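Long-range contacts in exodeoxyribonuclease 10 (Escherichia coli, PDB 4FZX), which degrades single- and double-stranded DNA in the 3' to 5' direction as a DEDDh exonuclease of the DnaQ family that uses magnesium: residues E8-E18 and Q46-T54; Y71-A82 and E91-M100. All blocks are in the same frame, centred on the assembly; numbering follows the deposited sequence.

Interaction 1: E8-E18 and Q46-T54. With NA (sodium ion), chain G; nucleotides of chain A.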
# COMPACT_ATOMS: atom_id res chain seq x y z
N GLU C 8 -22.41 3.09 31.79
CA GLU C 8 -23.18 4.29 31.49
C GLU C 8 -22.75 5.42 32.42
O GLU C 8 -22.39 5.17 33.56
CB GLU C 8 -24.69 4.01 31.62
CG GLU C 8 -25.19 2.77 30.87
CD GLU C 8 -24.97 2.85 29.36
OE1 GLU C 8 -25.14 3.94 28.76
OE2 GLU C 8 -24.63 1.80 28.77
N THR C 9 -22.79 6.65 31.91
CA THR C 9 -22.07 7.77 32.49
C THR C 9 -22.94 9.03 32.55
O THR C 9 -24.02 9.09 31.97
CB THR C 9 -20.79 8.10 31.68
OG1 THR C 9 -21.13 8.34 30.31
CG2 THR C 9 -19.76 6.95 31.76
N CYS C 10 -22.45 10.04 33.26
CA CYS C 10 -23.11 11.33 33.32
C CYS C 10 -22.96 12.12 32.03
O CYS C 10 -23.56 13.17 31.87
CB CYS C 10 -22.54 12.14 34.49
SG CYS C 10 -22.82 11.36 36.08
N GLY C 11 -22.17 11.61 31.11
CA GLY C 11 -21.84 12.35 29.90
C GLY C 11 -20.51 11.86 29.38
O GLY C 11 -20.00 10.85 29.85
N LEU C 12 -19.98 12.55 28.38
CA LEU C 12 -18.87 12.03 27.61
C LEU C 12 -17.53 12.27 28.28
O LEU C 12 -16.54 11.61 27.95
CB LEU C 12 -18.87 12.63 26.20
CG LEU C 12 -19.96 12.05 25.29
CD1 LEU C 12 -19.90 12.70 23.90
CD2 LEU C 12 -19.84 10.53 25.21
N GLN C 13 -17.51 13.17 29.26
CA GLN C 13 -16.34 13.35 30.11
C GLN C 13 -16.27 12.37 31.29
O GLN C 13 -15.25 12.29 31.97
CB GLN C 13 -16.26 14.79 30.61
CG GLN C 13 -15.88 15.78 29.52
CD GLN C 13 -16.98 15.96 28.50
OE1 GLN C 13 -18.09 16.40 28.83
NE2 GLN C 13 -16.69 15.61 27.24
N GLY C 14 -17.34 11.62 31.53
CA GLY C 14 -17.33 10.63 32.60
C GLY C 14 -18.31 10.89 33.74
O GLY C 14 -19.35 11.54 33.56
N GLY C 15 -17.99 10.35 34.92
CA GLY C 15 -18.99 10.17 35.96
C GLY C 15 -19.83 8.93 35.69
O GLY C 15 -20.48 8.83 34.66
N ILE C 16 -19.80 7.98 36.62
CA ILE C 16 -20.32 6.65 36.37
C ILE C 16 -21.63 6.47 37.09
O ILE C 16 -21.72 6.73 38.31
CB ILE C 16 -19.36 5.60 36.92
CG1 ILE C 16 -17.91 5.98 36.56
CG2 ILE C 16 -19.76 4.18 36.44
CD1 ILE C 16 -17.63 6.00 35.04
N VAL C 17 -22.66 6.04 36.36
CA VAL C 17 -23.96 5.77 36.98
C VAL C 17 -24.32 4.30 36.94
O VAL C 17 -25.16 3.84 37.71
CB VAL C 17 -25.10 6.61 36.35
CG1 VAL C 17 -24.84 8.09 36.57
CG2 VAL C 17 -25.24 6.32 34.85
N GLU C 18 -23.67 3.55 36.04
CA GLU C 18 -23.85 2.11 35.99
C GLU C 18 -22.60 1.43 35.40
O GLU C 18 -22.00 1.93 34.46
CB GLU C 18 -25.08 1.74 35.15
CG GLU C 18 -25.68 0.36 35.47
CD GLU C 18 -26.99 0.07 34.72
OE1 GLU C 18 -27.23 0.67 33.65
OE2 GLU C 18 -27.76 -0.80 35.19
N GLN C 46 -28.63 15.16 28.50
CA GLN C 46 -28.31 14.46 27.28
C GLN C 46 -27.98 12.98 27.58
O GLN C 46 -28.49 12.09 26.92
CB GLN C 46 -27.14 15.17 26.57
CG GLN C 46 -26.88 14.72 25.14
CD GLN C 46 -25.94 15.68 24.36
OE1 GLN C 46 -24.79 15.90 24.75
NE2 GLN C 46 -26.45 16.23 23.26
N ALA C 47 -27.19 12.74 28.62
CA ALA C 47 -26.88 11.37 29.06
C ALA C 47 -28.13 10.69 29.64
O ALA C 47 -28.41 9.52 29.37
CB ALA C 47 -25.73 11.38 30.11
N MSE C 48 -28.89 11.43 30.44
CA MSE C 48 -30.09 10.85 31.04
C MSE C 48 -31.14 10.46 29.99
O MSE C 48 -31.95 9.55 30.22
CB MSE C 48 -30.69 11.77 32.09
CG MSE C 48 -31.69 11.05 32.99
SE MSE C 48 -32.49 12.20 34.34
CE MSE C 48 -32.35 13.95 33.43
N ALA C 49 -31.09 11.09 28.82
CA ALA C 49 -32.04 10.80 27.75
C ALA C 49 -31.69 9.50 27.05
O ALA C 49 -32.54 8.86 26.43
CB ALA C 49 -32.10 11.94 26.74
N ILE C 50 -30.40 9.16 27.13
CA ILE C 50 -29.90 7.92 26.55
C ILE C 50 -30.10 6.72 27.50
O ILE C 50 -30.71 5.73 27.11
CB ILE C 50 -28.41 8.07 26.14
CG1 ILE C 50 -28.27 9.11 25.02
CG2 ILE C 50 -27.85 6.73 25.70
CD1 ILE C 50 -26.83 9.56 24.76
N HIS C 51 -29.55 6.79 28.72
CA HIS C 51 -29.56 5.61 29.59
C HIS C 51 -30.76 5.57 30.55
O HIS C 51 -31.09 4.52 31.08
CB HIS C 51 -28.25 5.44 30.36
CG HIS C 51 -27.87 6.64 31.16
ND1 HIS C 51 -28.76 7.31 31.97
CD2 HIS C 51 -26.71 7.34 31.23
CE1 HIS C 51 -28.16 8.33 32.54
NE2 HIS C 51 -26.90 8.35 32.13
N ARG C 52 -31.41 6.72 30.71
CA ARG C 52 -32.64 6.83 31.49
C ARG C 52 -32.43 6.37 32.92
O ARG C 52 -33.27 5.68 33.51
CB ARG C 52 -33.78 6.07 30.83
CG ARG C 52 -34.35 6.76 29.60
CD ARG C 52 -35.38 5.89 28.93
NE ARG C 52 -34.77 4.99 27.97
CZ ARG C 52 -35.37 3.90 27.49
NH1 ARG C 52 -36.57 3.54 27.94
NH2 ARG C 52 -34.75 3.14 26.60
N ILE C 53 -31.25 6.69 33.44
CA ILE C 53 -30.98 6.54 34.84
C ILE C 53 -31.05 7.90 35.47
O ILE C 53 -30.34 8.82 35.06
CB ILE C 53 -29.57 5.92 35.06
CG1 ILE C 53 -29.51 4.54 34.39
CG2 ILE C 53 -29.26 5.84 36.57
CD1 ILE C 53 -28.10 4.00 34.13
N THR C 54 -31.94 8.04 36.45
CA THR C 54 -32.23 9.32 37.06
C THR C 54 -31.33 9.47 38.28
O THR C 54 -30.71 8.51 38.71
CB THR C 54 -33.68 9.37 37.55
OG1 THR C 54 -33.85 8.40 38.59
CG2 THR C 54 -34.66 9.04 36.39
NA NA G . -23.96 1.30 26.68
P DG A 17 -22.28 4.10 25.06
OP1 DG A 17 -22.49 2.94 25.94
OP2 DG A 17 -23.08 4.21 23.83
O5' DG A 17 -22.43 5.45 25.89
C5' DG A 17 -21.79 5.55 27.15
C4' DG A 17 -22.29 6.75 27.93
O4' DG A 17 -21.79 7.94 27.31
C3' DG A 17 -23.80 6.94 28.01
O3' DG A 17 -24.28 6.21 29.13
C2' DG A 17 -23.92 8.44 28.25
C1' DG A 17 -22.72 8.99 27.49
N9 DG A 17 -23.05 9.42 26.15
C8 DG A 17 -23.09 8.64 25.02
N7 DG A 17 -23.42 9.30 23.96
C5 DG A 17 -23.58 10.60 24.42
C6 DG A 17 -23.92 11.77 23.71
O6 DG A 17 -24.13 11.86 22.49
N1 DG A 17 -24.00 12.88 24.55
C2 DG A 17 -23.76 12.87 25.91
N2 DG A 17 -23.89 14.04 26.57
N3 DG A 17 -23.45 11.77 26.59
C4 DG A 17 -23.38 10.69 25.77
P DA A 16 -21.40 3.98 19.68
OP1 DA A 16 -21.74 2.56 19.91
OP2 DA A 16 -22.42 5.00 19.30
O5' DA A 16 -20.61 4.51 20.97
C5' DA A 16 -19.62 3.72 21.59
C4' DA A 16 -19.13 4.40 22.86
O4' DA A 16 -18.21 5.47 22.50
C3' DA A 16 -20.22 5.06 23.71
O3' DA A 16 -20.74 4.14 24.69
C2' DA A 16 -19.48 6.24 24.35
C1' DA A 16 -18.46 6.61 23.27
N9 DA A 16 -18.95 7.67 22.42
C8 DA A 16 -20.14 7.72 21.76
N7 DA A 16 -20.34 8.85 21.14
C5 DA A 16 -19.21 9.58 21.41
C6 DA A 16 -18.83 10.88 21.05
N6 DA A 16 -19.58 11.68 20.29
N1 DA A 16 -17.66 11.32 21.52
C2 DA A 16 -16.92 10.51 22.30
N3 DA A 16 -17.18 9.27 22.72
C4 DA A 16 -18.35 8.87 22.22
O HOH W 1 -25.43 3.36 26.08

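Interaction 2: Y71-A82 and E91-M100. With nucleotides of chain A.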
# COMPACT_ATOMS: atom_id res chain seq x y z
N TYR C 71 -14.94 -6.28 39.58
CA TYR C 71 -14.69 -6.51 38.17
C TYR C 71 -13.25 -6.91 37.87
O TYR C 71 -12.93 -7.32 36.73
CB TYR C 71 -15.11 -5.27 37.36
CG TYR C 71 -16.60 -5.00 37.47
CD1 TYR C 71 -17.50 -5.55 36.56
CD2 TYR C 71 -17.12 -4.31 38.57
CE1 TYR C 71 -18.89 -5.38 36.71
CE2 TYR C 71 -18.50 -4.15 38.74
CZ TYR C 71 -19.38 -4.67 37.80
OH TYR C 71 -20.74 -4.50 37.95
N TYR C 72 -12.38 -6.83 38.88
CA TYR C 72 -11.02 -7.40 38.77
C TYR C 72 -11.06 -8.90 38.50
O TYR C 72 -12.08 -9.56 38.76
CB TYR C 72 -10.17 -7.14 40.03
CG TYR C 72 -9.94 -5.67 40.34
CD1 TYR C 72 -10.04 -4.71 39.35
CD2 TYR C 72 -9.58 -5.26 41.61
CE1 TYR C 72 -9.88 -3.36 39.63
CE2 TYR C 72 -9.39 -3.91 41.91
CZ TYR C 72 -9.55 -2.97 40.91
OH TYR C 72 -9.34 -1.63 41.18
N GLY C 73 -9.98 -9.43 37.94
CA GLY C 73 -9.80 -10.89 37.86
C GLY C 73 -9.78 -11.45 36.45
O GLY C 73 -10.02 -12.65 36.26
N SER C 74 -9.56 -10.58 35.45
CA SER C 74 -9.50 -11.01 34.05
C SER C 74 -8.21 -10.52 33.39
O SER C 74 -7.74 -9.41 33.67
CB SER C 74 -10.72 -10.46 33.30
OG SER C 74 -10.87 -11.04 32.00
N GLU C 75 -7.68 -11.31 32.47
CA GLU C 75 -6.56 -10.86 31.64
C GLU C 75 -7.00 -9.90 30.51
O GLU C 75 -6.22 -9.05 30.05
CB GLU C 75 -5.82 -12.06 31.06
CG GLU C 75 -5.35 -13.08 32.13
CD GLU C 75 -4.17 -12.58 32.95
OE1 GLU C 75 -4.38 -11.94 34.01
OE2 GLU C 75 -3.02 -12.80 32.52
N TRP C 76 -8.26 -10.05 30.10
CA TRP C 76 -8.80 -9.36 28.93
C TRP C 76 -10.10 -8.62 29.27
O TRP C 76 -11.06 -9.22 29.75
CB TRP C 76 -9.07 -10.35 27.81
CG TRP C 76 -7.90 -11.22 27.48
CD1 TRP C 76 -7.79 -12.56 27.72
CD2 TRP C 76 -6.70 -10.83 26.81
NE1 TRP C 76 -6.58 -13.02 27.28
CE2 TRP C 76 -5.88 -11.98 26.72
CE3 TRP C 76 -6.21 -9.61 26.34
CZ2 TRP C 76 -4.61 -11.95 26.13
CZ3 TRP C 76 -4.94 -9.58 25.76
CH2 TRP C 76 -4.16 -10.75 25.66
N TYR C 77 -10.11 -7.32 29.03
CA TYR C 77 -11.35 -6.56 29.13
C TYR C 77 -11.75 -6.09 27.75
O TYR C 77 -10.90 -5.62 26.97
CB TYR C 77 -11.16 -5.36 30.06
CG TYR C 77 -11.00 -5.78 31.48
CD1 TYR C 77 -12.10 -5.92 32.31
CD2 TYR C 77 -9.75 -6.14 31.98
CE1 TYR C 77 -11.97 -6.41 33.59
CE2 TYR C 77 -9.60 -6.62 33.26
CZ TYR C 77 -10.72 -6.78 34.06
OH TYR C 77 -10.57 -7.20 35.35
N VAL C 78 -13.01 -6.31 27.42
CA VAL C 78 -13.52 -6.06 26.08
C VAL C 78 -14.61 -4.97 26.18
O VAL C 78 -15.46 -5.03 27.07
CB VAL C 78 -14.13 -7.34 25.43
CG1 VAL C 78 -14.63 -7.06 24.03
CG2 VAL C 78 -13.09 -8.51 25.41
N ALA C 79 -14.55 -3.98 25.31
CA ALA C 79 -15.58 -2.96 25.29
C ALA C 79 -15.77 -2.46 23.88
O ALA C 79 -14.86 -2.56 23.07
CB ALA C 79 -15.23 -1.81 26.24
N HIS C 80 -16.96 -1.95 23.58
CA HIS C 80 -17.21 -1.36 22.28
C HIS C 80 -16.79 0.11 22.25
O HIS C 80 -17.45 0.96 22.83
CB HIS C 80 -18.66 -1.53 21.86
CG HIS C 80 -18.89 -1.26 20.41
ND1 HIS C 80 -18.58 -2.17 19.42
CD2 HIS C 80 -19.25 -0.12 19.76
CE1 HIS C 80 -18.80 -1.63 18.24
NE2 HIS C 80 -19.19 -0.38 18.42
N ASN C 81 -15.71 0.39 21.54
CA ASN C 81 -14.94 1.64 21.74
C ASN C 81 -14.29 1.71 23.12
O ASN C 81 -14.63 2.57 23.94
CB ASN C 81 -15.79 2.89 21.50
CG ASN C 81 -14.92 4.13 21.23
OD1 ASN C 81 -13.73 4.02 20.91
ND2 ASN C 81 -15.50 5.31 21.35
N ALA C 82 -13.35 0.80 23.36
CA ALA C 82 -12.76 0.58 24.68
C ALA C 82 -11.98 1.81 25.16
O ALA C 82 -11.79 2.01 26.34
CB ALA C 82 -11.86 -0.64 24.64
N GLU C 91 -8.25 2.57 36.67
CA GLU C 91 -7.34 1.65 35.98
C GLU C 91 -7.73 0.19 36.20
O GLU C 91 -7.95 -0.23 37.32
CB GLU C 91 -5.89 1.88 36.45
CG GLU C 91 -4.87 1.00 35.73
CD GLU C 91 -3.42 1.36 36.07
OE1 GLU C 91 -2.68 0.46 36.55
OE2 GLU C 91 -3.03 2.53 35.87
N MSE C 92 -7.79 -0.58 35.11
CA MSE C 92 -8.12 -2.01 35.19
C MSE C 92 -6.86 -2.87 35.04
O MSE C 92 -5.89 -2.45 34.39
CB MSE C 92 -9.13 -2.38 34.09
CG MSE C 92 -10.43 -1.58 34.12
SE MSE C 92 -11.35 -1.77 35.84
CE MSE C 92 -11.86 -3.64 35.70
N PRO C 93 -6.86 -4.08 35.64
CA PRO C 93 -5.67 -4.93 35.74
C PRO C 93 -5.32 -5.72 34.48
O PRO C 93 -4.39 -6.50 34.50
CB PRO C 93 -6.04 -5.92 36.86
CG PRO C 93 -7.51 -5.94 36.87
CD PRO C 93 -7.92 -4.53 36.55
N GLY C 94 -6.08 -5.56 33.41
CA GLY C 94 -5.89 -6.45 32.25
C GLY C 94 -5.45 -5.72 31.00
O GLY C 94 -4.87 -4.65 31.07
N GLU C 95 -5.71 -6.32 29.85
CA GLU C 95 -5.46 -5.68 28.56
C GLU C 95 -6.81 -5.46 27.85
O GLU C 95 -7.74 -6.24 28.01
CB GLU C 95 -4.55 -6.57 27.70
CG GLU C 95 -3.60 -5.81 26.79
CD GLU C 95 -2.41 -5.20 27.55
OE1 GLU C 95 -1.85 -4.20 27.06
OE2 GLU C 95 -2.06 -5.71 28.64
N TRP C 96 -6.91 -4.38 27.09
CA TRP C 96 -8.17 -4.00 26.49
C TRP C 96 -8.30 -4.52 25.07
O TRP C 96 -7.33 -4.54 24.29
CB TRP C 96 -8.36 -2.49 26.50
CG TRP C 96 -8.71 -1.95 27.84
CD1 TRP C 96 -7.84 -1.45 28.78
CD2 TRP C 96 -10.02 -1.84 28.42
NE1 TRP C 96 -8.53 -1.03 29.89
CE2 TRP C 96 -9.87 -1.28 29.70
CE3 TRP C 96 -11.31 -2.16 27.97
CZ2 TRP C 96 -10.96 -1.01 30.54
CZ3 TRP C 96 -12.39 -1.93 28.81
CH2 TRP C 96 -12.21 -1.34 30.07
N ILE C 97 -9.51 -4.96 24.74
CA ILE C 97 -9.87 -5.29 23.38
C ILE C 97 -11.07 -4.44 22.96
O ILE C 97 -12.03 -4.27 23.73
CB ILE C 97 -10.19 -6.78 23.25
CG1 ILE C 97 -8.89 -7.60 23.35
CG2 ILE C 97 -10.91 -7.08 21.95
CD1 ILE C 97 -9.11 -9.08 23.66
N CYS C 98 -10.97 -3.83 21.79
CA CYS C 98 -12.05 -2.99 21.29
C CYS C 98 -12.81 -3.66 20.15
O CYS C 98 -12.25 -3.94 19.11
CB CYS C 98 -11.49 -1.65 20.81
SG CYS C 98 -12.79 -0.51 20.30
N THR C 99 -14.10 -3.95 20.36
CA THR C 99 -14.90 -4.58 19.31
C THR C 99 -15.22 -3.63 18.16
O THR C 99 -15.53 -4.08 17.05
CB THR C 99 -16.19 -5.19 19.83
OG1 THR C 99 -16.89 -4.25 20.66
CG2 THR C 99 -15.90 -6.47 20.61
N MSE C 100 -15.07 -2.34 18.40
CA MSE C 100 -15.27 -1.36 17.35
C MSE C 100 -14.14 -1.42 16.34
O MSE C 100 -14.36 -1.49 15.13
CB MSE C 100 -15.39 0.05 17.92
CG MSE C 100 -15.78 1.08 16.89
SE MSE C 100 -15.65 2.90 17.59
CE MSE C 100 -17.30 2.89 18.58
P DG A 15 -21.26 6.83 14.28
OP1 DG A 15 -22.07 5.74 13.71
OP2 DG A 15 -21.92 8.11 14.62
O5' DG A 15 -20.53 6.27 15.58
C5' DG A 15 -19.87 5.01 15.54
C4' DG A 15 -19.01 4.83 16.77
O4' DG A 15 -17.86 5.71 16.73
C3' DG A 15 -19.71 5.13 18.09
O3' DG A 15 -20.29 3.93 18.56
C2' DG A 15 -18.57 5.56 18.99
C1' DG A 15 -17.58 6.21 18.02
N9 DG A 15 -17.75 7.65 17.94
C8 DG A 15 -18.81 8.31 17.38
N7 DG A 15 -18.67 9.61 17.41
C5 DG A 15 -17.44 9.81 18.01
C6 DG A 15 -16.78 11.02 18.32
O6 DG A 15 -17.17 12.17 18.07
N1 DG A 15 -15.55 10.80 18.95
C2 DG A 15 -15.03 9.54 19.23
N2 DG A 15 -13.84 9.51 19.87
N3 DG A 15 -15.67 8.40 18.95
C4 DG A 15 -16.85 8.62 18.34
P DA A 16 -21.40 3.98 19.68
OP1 DA A 16 -21.74 2.56 19.91
OP2 DA A 16 -22.42 5.00 19.30
O5' DA A 16 -20.61 4.51 20.97
C5' DA A 16 -19.62 3.72 21.59
C4' DA A 16 -19.13 4.40 22.86
O4' DA A 16 -18.21 5.47 22.50
C3' DA A 16 -20.22 5.06 23.71
O3' DA A 16 -20.74 4.14 24.69
C2' DA A 16 -19.48 6.24 24.35
C1' DA A 16 -18.46 6.61 23.27
N9 DA A 16 -18.95 7.67 22.42
C8 DA A 16 -20.14 7.72 21.76
N7 DA A 16 -20.34 8.85 21.14
C5 DA A 16 -19.21 9.58 21.41
C6 DA A 16 -18.83 10.88 21.05
N6 DA A 16 -19.58 11.68 20.29
N1 DA A 16 -17.66 11.32 21.52
C2 DA A 16 -16.92 10.51 22.30
N3 DA A 16 -17.18 9.27 22.72
C4 DA A 16 -18.35 8.87 22.22

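Interaction 1: E8-E18 and Q46-T54
His51 and Thr9 illustrate how a histidine can be locked by both of its nitrogens. NE2 of His51 donates to Thr9 O at 3.0 Å; the oxygen lies in the ring plane, but the nitrogen stands above the carbonyl plane of Thr9. The second ring nitrogen, His51 ND1, accepts from Ile53 N (3.0 Å), which settles the flip of the imidazole. Its chi1 of 56° sets CG between the backbone N and the carbonyl carbon and folds the ring back over its own helix, with Ala47 O over one face and Val17 CG2 on the opposite one. Reduced to an alanine here, His51 would probably leave Thr9 O and Ile53 N without these partners and open a gap beside Val17. Ala47 CB presses on Cys10 O at 3.3 Å, while Ile53 CD1 reaches Val17 and Glu18, whose carboxylate is held by Arg135. Val17 and Glu18 form a classic beta bulge opposite Glu8. DG17 of chain A fills the cleft: Leu12 and Ile50 sandwich its guanine, and Gln46 OE1 accepts from its N2 at 2.8 Å. O3' of DG17 of chain A bonds to Glu8 OE1, at a doubtfully short modelled length, and accepts from Thr9 N, while Glu8 OE2 and the nucleotide's OP1 both bind sodium. With Asp6 and Asp139 completing the metal site, this is the 3'-end pocket of a DEDDh exonuclease.

Interaction 2: Y71-A82 and E91-M100
Cys98 SG accepts a backbone hydrogen bond from Ala82 N at 3.4 Å, an uncommon task for a thiol. A chi1 of -176° swings the sulfur away from its own nitrogen, and it also caps a backbone N at the start of the helix that follows, which makes one sulfur the acceptor for both Ala82 and that helix. Before this point the backbones pair in parallel. Glu95 O receives Tyr77 N, Tyr77 O receives Ile97 N, and the series closes with Thr99 N on Ala79 O.

On the face bearing Tyr77 and Trp96, Tyr77 CB lies over the six-membered ring of Trp96, 3.9 Å from its centroid and 13° off the normal. Ala79 CB meets the edge of that indole, and Ala82 CB packs nearby. The Tyr77 ring is gripped in turn: its OH donates to Tyr71 O at 2.7 Å, and CE of Met92, a selenomethionine, touches Tyr77 CE1 at 3.5 Å. Gly94 CA lies at the ring's edge, where a side chain would collide with Tyr77 CD2. Beyond the strands, His80 ND1 and Thr99 OG1 share a hydrogen bond of 3.0 Å, while Met100 CB covers one face of the imidazole. His80 NE2 is hydrogen-bonded to Tyr112 O. Next to it, Asn81 ND2 donates to O4' of DA16 of chain A at 2.9 Å, almost straight at 168°, which brings the contact to the DNA.

Together the segments contribute both strands of a beta-alpha-beta unit whose helix 82-88 touches Ala79 and Trp96. Helix 158-165 packs on Trp76 and Ile97 across the sheet, helix 136-154 meets Thr99, and strand 76-79 lies between strand 2-9 and the outermost strand 95-98.

Interactions 1 and 2 illustrate two ways of building one nuclease fold around a shared sheet, in which strands 2-9 and 76-79 are neighbours. Interaction 1 is the smaller and wholly buried: a strand end and the turn after it meet a helix and its following loop through one hydrogen bond and close side-chain packing, while polar groups beside them serve the metal and the terminal nucleotide. The 71-82 and 91-100 pairing covers more than three times the area, and its core of backbone bonds and aromatic packing grades into an exposed rim around Tyr72, Pro93 and Glu95. The two do not touch, their centres lying about 20 Å apart, yet both contact DA16 of chain A, through Leu12 in one and Asn81 in the other.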